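Local coordinates for DUF1902 domain-containing protein (Thermus thermophilus, PDB 1WV8), which is of unknown function, a small DUF1902-family protein whose mixed beta-sheet and single long helix assemble into a dimer, at residues A[8-19]-A[30-41]. Sequence-based numbering, arbitrary orientation.
Sequences ALWDGEAGVWVA and EAATLEELLAKL
W17 joins A31 through both of its backbone polar groups, as a hydrogen-bonded antiparallel pair. Its N-H runs to A31 O almost straight (N to O 2.9 Å, 176° at the hydrogen), while A31 N returns a more bent bond to W17 O, though the position of W17 O is doubtful. E30 O accepts from K40 NZ (3.3 Å) in the carbonyl plane; the long, extended lysine reaches back from the helix to the edge strand. On the side of the sheet that V18 shares, E30 lays its aliphatic CG against V16 CG2 (4.0 Å), its carboxylate exposed.

On the other side lies the W17 indole. With CG beside the backbone N (chi1 -75°), the ring turns one face to L34, whose CD2 makes a CH-pi contact 3.6 Å from the centroid of the five-membered ring; W10 CE3 lies above the opposite face, toward its rim. This is one end of a four-stranded mixed sheet with helix 34-51 packed on one side, the helix following the short strand 30-31 after a two-residue link. T33 is its N-cap: OG1 accepts from E36 N at 3.2 Å, serving a first-turn amide that has no helical carbonyl a turn earlier. The N-H of L34 goes to E35 of the second subunit, and W17 also packs on that residue. Farther along, branched L37 sets its two methyls against two small residues, CD1 on A8 CB (3.7 Å) and CD2 on A19 CB (4.0 Å). At the hairpin turn, D11 OD1 accepts from A14 N, an Asx motif, and G15, with its positive phi, suits the G1 bulge.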
loop_
_atom_site.group_PDB
_atom_site.type_symbol
_atom_site.label_atom_id
_atom_site.label_comp_id
_atom_site.label_asym_id
_atom_site.label_seq_id
_atom_site.Cartn_x
_atom_site.Cartn_y
_atom_site.Cartn_z
ATOM N N ALA A 8 5.977 -0.424 -3.053
ATOM C CA ALA A 8 6.712 -1.428 -2.300
ATOM C C ALA A 8 6.676 -2.624 -3.225
ATOM O O ALA A 8 5.602 -3.127 -3.549
ATOM C CB ALA A 8 6.012 -1.754 -0.992
ATOM N N LEU A 9 7.852 -3.050 -3.669
ATOM C CA LEU A 9 7.963 -4.174 -4.590
ATOM C C LEU A 9 8.536 -5.365 -3.834
ATOM O O LEU A 9 9.567 -5.252 -3.164
ATOM C CB LEU A 9 8.873 -3.763 -5.750
ATOM C CG LEU A 9 8.493 -2.391 -6.314
ATOM C CD1 LEU A 9 9.646 -1.807 -7.085
ATOM C CD2 LEU A 9 7.260 -2.522 -7.178
ATOM N N TRP A 10 7.860 -6.508 -3.918
ATOM C CA TRP A 10 8.339 -7.677 -3.193
ATOM C C TRP A 10 9.476 -8.380 -3.931
ATOM O O TRP A 10 9.358 -8.712 -5.108
ATOM C CB TRP A 10 7.200 -8.659 -2.958
ATOM C CG TRP A 10 7.652 -9.971 -2.368
ATOM C CD1 TRP A 10 7.498 -11.216 -2.922
ATOM C CD2 TRP A 10 8.279 -10.172 -1.097
ATOM N NE1 TRP A 10 7.983 -12.174 -2.070
ATOM C CE2 TRP A 10 8.471 -11.566 -0.942
ATOM C CE3 TRP A 10 8.697 -9.312 -0.070
ATOM C CZ2 TRP A 10 9.061 -12.124 0.206
ATOM C CZ3 TRP A 10 9.285 -9.868 1.073
ATOM C CH2 TRP A 10 9.460 -11.260 1.197
ATOM N N ASP A 11 10.568 -8.611 -3.218
ATOM C CA ASP A 11 11.740 -9.279 -3.770
ATOM C C ASP A 11 11.913 -10.612 -3.035
ATOM O O ASP A 11 12.668 -10.710 -2.061
ATOM C CB ASP A 11 12.981 -8.408 -3.572
ATOM C CG ASP A 11 14.229 -9.017 -4.216
ATOM O OD1 ASP A 11 14.238 -10.246 -4.445
ATOM O OD2 ASP A 11 15.203 -8.281 -4.473
ATOM N N GLY A 12 11.184 -11.619 -3.507
ATOM C CA GLY A 12 11.220 -12.939 -2.905
ATOM C C GLY A 12 12.596 -13.541 -2.722
ATOM O O GLY A 12 12.852 -14.198 -1.716
ATOM N N GLU A 13 13.487 -13.342 -3.686
ATOM C CA GLU A 13 14.823 -13.896 -3.547
ATOM C C GLU A 13 15.523 -13.313 -2.332
ATOM O O GLU A 13 16.005 -14.048 -1.476
ATOM C CB GLU A 13 15.658 -13.622 -4.799
ATOM C CG GLU A 13 15.168 -14.338 -6.037
ATOM C CD GLU A 13 16.035 -14.047 -7.239
ATOM O OE1 GLU A 13 17.252 -14.327 -7.158
ATOM O OE2 GLU A 13 15.501 -13.543 -8.253
ATOM N N ALA A 14 15.568 -11.988 -2.255
ATOM C CA ALA A 14 16.235 -11.307 -1.147
ATOM C C ALA A 14 15.390 -11.232 0.123
ATOM O O ALA A 14 15.853 -10.725 1.139
ATOM C CB ALA A 14 16.651 -9.901 -1.571
ATOM N N GLY A 15 14.159 -11.730 0.063
ATOM C CA GLY A 15 13.287 -11.698 1.228
ATOM C C GLY A 15 13.031 -10.311 1.810
ATOM O O GLY A 15 13.092 -10.125 3.024
ATOM N N VAL A 16 12.746 -9.337 0.949
ATOM C CA VAL A 16 12.480 -7.975 1.392
ATOM C C VAL A 16 11.597 -7.193 0.423
ATOM O O VAL A 16 11.511 -7.527 -0.761
ATOM C CB VAL A 16 13.781 -7.173 1.568
ATOM C CG1 VAL A 16 14.620 -7.767 2.681
ATOM C CG2 VAL A 16 14.562 -7.159 0.262
ATOM N N TRP A 17 10.930 -6.167 0.947
ATOM C CA TRP A 17 10.077 -5.286 0.156
ATOM C C TRP A 17 10.992 -4.134 -0.171
ATOM O O TRP A 17 11.730 -3.676 0.694
ATOM C CB TRP A 17 8.886 -4.771 0.976
ATOM C CG TRP A 17 7.815 -5.784 1.187
ATOM C CD1 TRP A 17 7.673 -6.638 2.255
ATOM C CD2 TRP A 17 6.715 -6.035 0.319
ATOM N NE1 TRP A 17 6.538 -7.398 2.097
ATOM C CE2 TRP A 17 5.935 -7.047 0.916
ATOM C CE3 TRP A 17 6.312 -5.504 -0.911
ATOM C CZ2 TRP A 17 4.763 -7.535 0.317
ATOM C CZ3 TRP A 17 5.155 -5.990 -1.501
ATOM C CH2 TRP A 17 4.394 -6.996 -0.884
ATOM N N VAL A 18 10.941 -3.653 -1.405
ATOM C CA VAL A 18 11.823 -2.575 -1.827
ATOM C C VAL A 18 11.056 -1.334 -2.230
ATOM O O VAL A 18 10.150 -1.406 -3.047
ATOM C CB VAL A 18 12.693 -3.046 -3.017
ATOM C CG1 VAL A 18 13.439 -1.872 -3.626
ATOM C CG2 VAL A 18 13.659 -4.113 -2.537
ATOM N N ALA A 19 11.441 -0.195 -1.669
ATOM C CA ALA A 19 10.747 1.051 -1.960
ATOM C C ALA A 19 11.174 1.671 -3.284
ATOM O O ALA A 19 12.351 1.669 -3.642
ATOM C CB ALA A 19 10.973 2.032 -0.829
ATOM N N GLU A 30 14.666 -0.704 1.770
ATOM C CA GLU A 30 13.859 -1.916 1.824
ATOM C C GLU A 30 13.752 -2.383 3.270
ATOM O O GLU A 30 14.420 -1.843 4.145
ATOM C CB GLU A 30 14.495 -3.032 0.989
ATOM C CG GLU A 30 15.758 -3.587 1.611
ATOM C CD GLU A 30 17.008 -2.953 1.051
ATOM O OE1 GLU A 30 17.015 -1.725 0.834
ATOM O OE2 GLU A 30 17.987 -3.694 0.835
ATOM N N ALA A 31 12.922 -3.402 3.496
ATOM C CA ALA A 31 12.701 -3.965 4.824
ATOM C C ALA A 31 12.004 -5.315 4.697
ATOM O O ALA A 31 11.243 -5.545 3.755
ATOM C CB ALA A 31 11.839 -3.002 5.670
ATOM N N ALA A 32 12.265 -6.202 5.652
ATOM C CA ALA A 32 11.666 -7.533 5.669
ATOM C C ALA A 32 10.138 -7.522 5.679
ATOM O O ALA A 32 9.511 -8.432 5.157
ATOM C CB ALA A 32 12.183 -8.316 6.875
ATOM N N THR A 33 9.527 -6.514 6.289
ATOM C CA THR A 33 8.064 -6.456 6.316
ATOM C C THR A 33 7.578 -5.099 5.852
ATOM O O THR A 33 8.344 -4.146 5.803
ATOM C CB THR A 33 7.499 -6.681 7.727
ATOM O OG1 THR A 33 7.786 -5.533 8.535
ATOM C CG2 THR A 33 8.114 -7.920 8.360
ATOM N N LEU A 34 6.299 -5.011 5.512
ATOM C CA LEU A 34 5.736 -3.748 5.063
ATOM C C LEU A 34 5.647 -2.738 6.228
ATOM O O LEU A 34 5.795 -1.532 6.024
ATOM C CB LEU A 34 4.367 -4.000 4.445
ATOM C CG LEU A 34 4.462 -4.671 3.076
ATOM C CD1 LEU A 34 3.105 -5.183 2.661
ATOM C CD2 LEU A 34 5.002 -3.667 2.053
ATOM N N GLU A 35 5.424 -3.230 7.447
ATOM C CA GLU A 35 5.352 -2.338 8.606
ATOM C C GLU A 35 6.687 -1.613 8.759
ATOM O O GLU A 35 6.728 -0.382 8.858
ATOM C CB GLU A 35 5.040 -3.129 9.881
ATOM C CG GLU A 35 3.582 -3.587 10.034
ATOM C CD GLU A 35 3.109 -4.551 8.946
ATOM O OE1 GLU A 35 3.890 -5.439 8.531
ATOM O OE2 GLU A 35 1.941 -4.428 8.516
ATOM N N GLU A 36 7.774 -2.385 8.773
ATOM C CA GLU A 36 9.126 -1.840 8.893
ATOM C C GLU A 36 9.467 -0.906 7.725
ATOM O O GLU A 36 10.134 0.117 7.903
ATOM C CB GLU A 36 10.153 -2.975 8.943
ATOM C CG GLU A 36 10.003 -3.914 10.122
ATOM C CD GLU A 36 10.998 -5.057 10.081
ATOM O OE1 GLU A 36 12.209 -4.782 9.942
ATOM O OE2 GLU A 36 10.573 -6.227 10.190
ATOM N N LEU A 37 9.028 -1.265 6.526
ATOM C CA LEU A 37 9.285 -0.421 5.369
ATOM C C LEU A 37 8.624 0.935 5.623
ATOM O O LEU A 37 9.189 1.984 5.296
ATOM C CB LEU A 37 8.687 -1.036 4.110
ATOM C CG LEU A 37 9.416 -0.903 2.764
ATOM C CD1 LEU A 37 8.363 -0.688 1.722
ATOM C CD2 LEU A 37 10.403 0.250 2.730
ATOM N N LEU A 38 7.420 0.912 6.199
ATOM C CA LEU A 38 6.699 2.154 6.492
ATOM C C LEU A 38 7.476 2.964 7.508
ATOM O O LEU A 38 7.706 4.150 7.317
ATOM C CB LEU A 38 5.307 1.871 7.054
ATOM C CG LEU A 38 4.152 1.928 6.055
ATOM C CD1 LEU A 38 2.876 1.438 6.711
ATOM C CD2 LEU A 38 3.989 3.350 5.543
ATOM N N ALA A 39 7.866 2.308 8.592
ATOM C CA ALA A 39 8.635 2.959 9.640
ATOM C C ALA A 39 9.853 3.649 9.026
ATOM O O ALA A 39 10.044 4.861 9.190
ATOM C CB ALA A 39 9.074 1.930 10.676
ATOM N N LYS A 40 10.669 2.886 8.300
ATOM C CA LYS A 40 11.864 3.453 7.683
ATOM C C LYS A 40 11.534 4.645 6.780
ATOM O O LYS A 40 12.216 5.669 6.827
ATOM C CB LYS A 40 12.614 2.375 6.898
ATOM C CG LYS A 40 13.089 1.218 7.763
ATOM C CD LYS A 40 13.966 0.245 6.991
ATOM C CE LYS A 40 14.557 -0.807 7.927
ATOM N NZ LYS A 40 15.514 -1.724 7.244
ATOM N N LEU A 41 10.481 4.521 5.976
ATOM C CA LEU A 41 10.082 5.592 5.067
ATOM C C LEU A 41 9.728 6.897 5.784
ATOM O O LEU A 41 10.077 7.984 5.326
ATOM C CB LEU A 41 8.895 5.133 4.210
ATOM C CG LEU A 41 9.203 4.453 2.865
ATOM C CD1 LEU A 41 10.464 3.652 2.978
ATOM C CD2 LEU A 41 8.038 3.560 2.440
#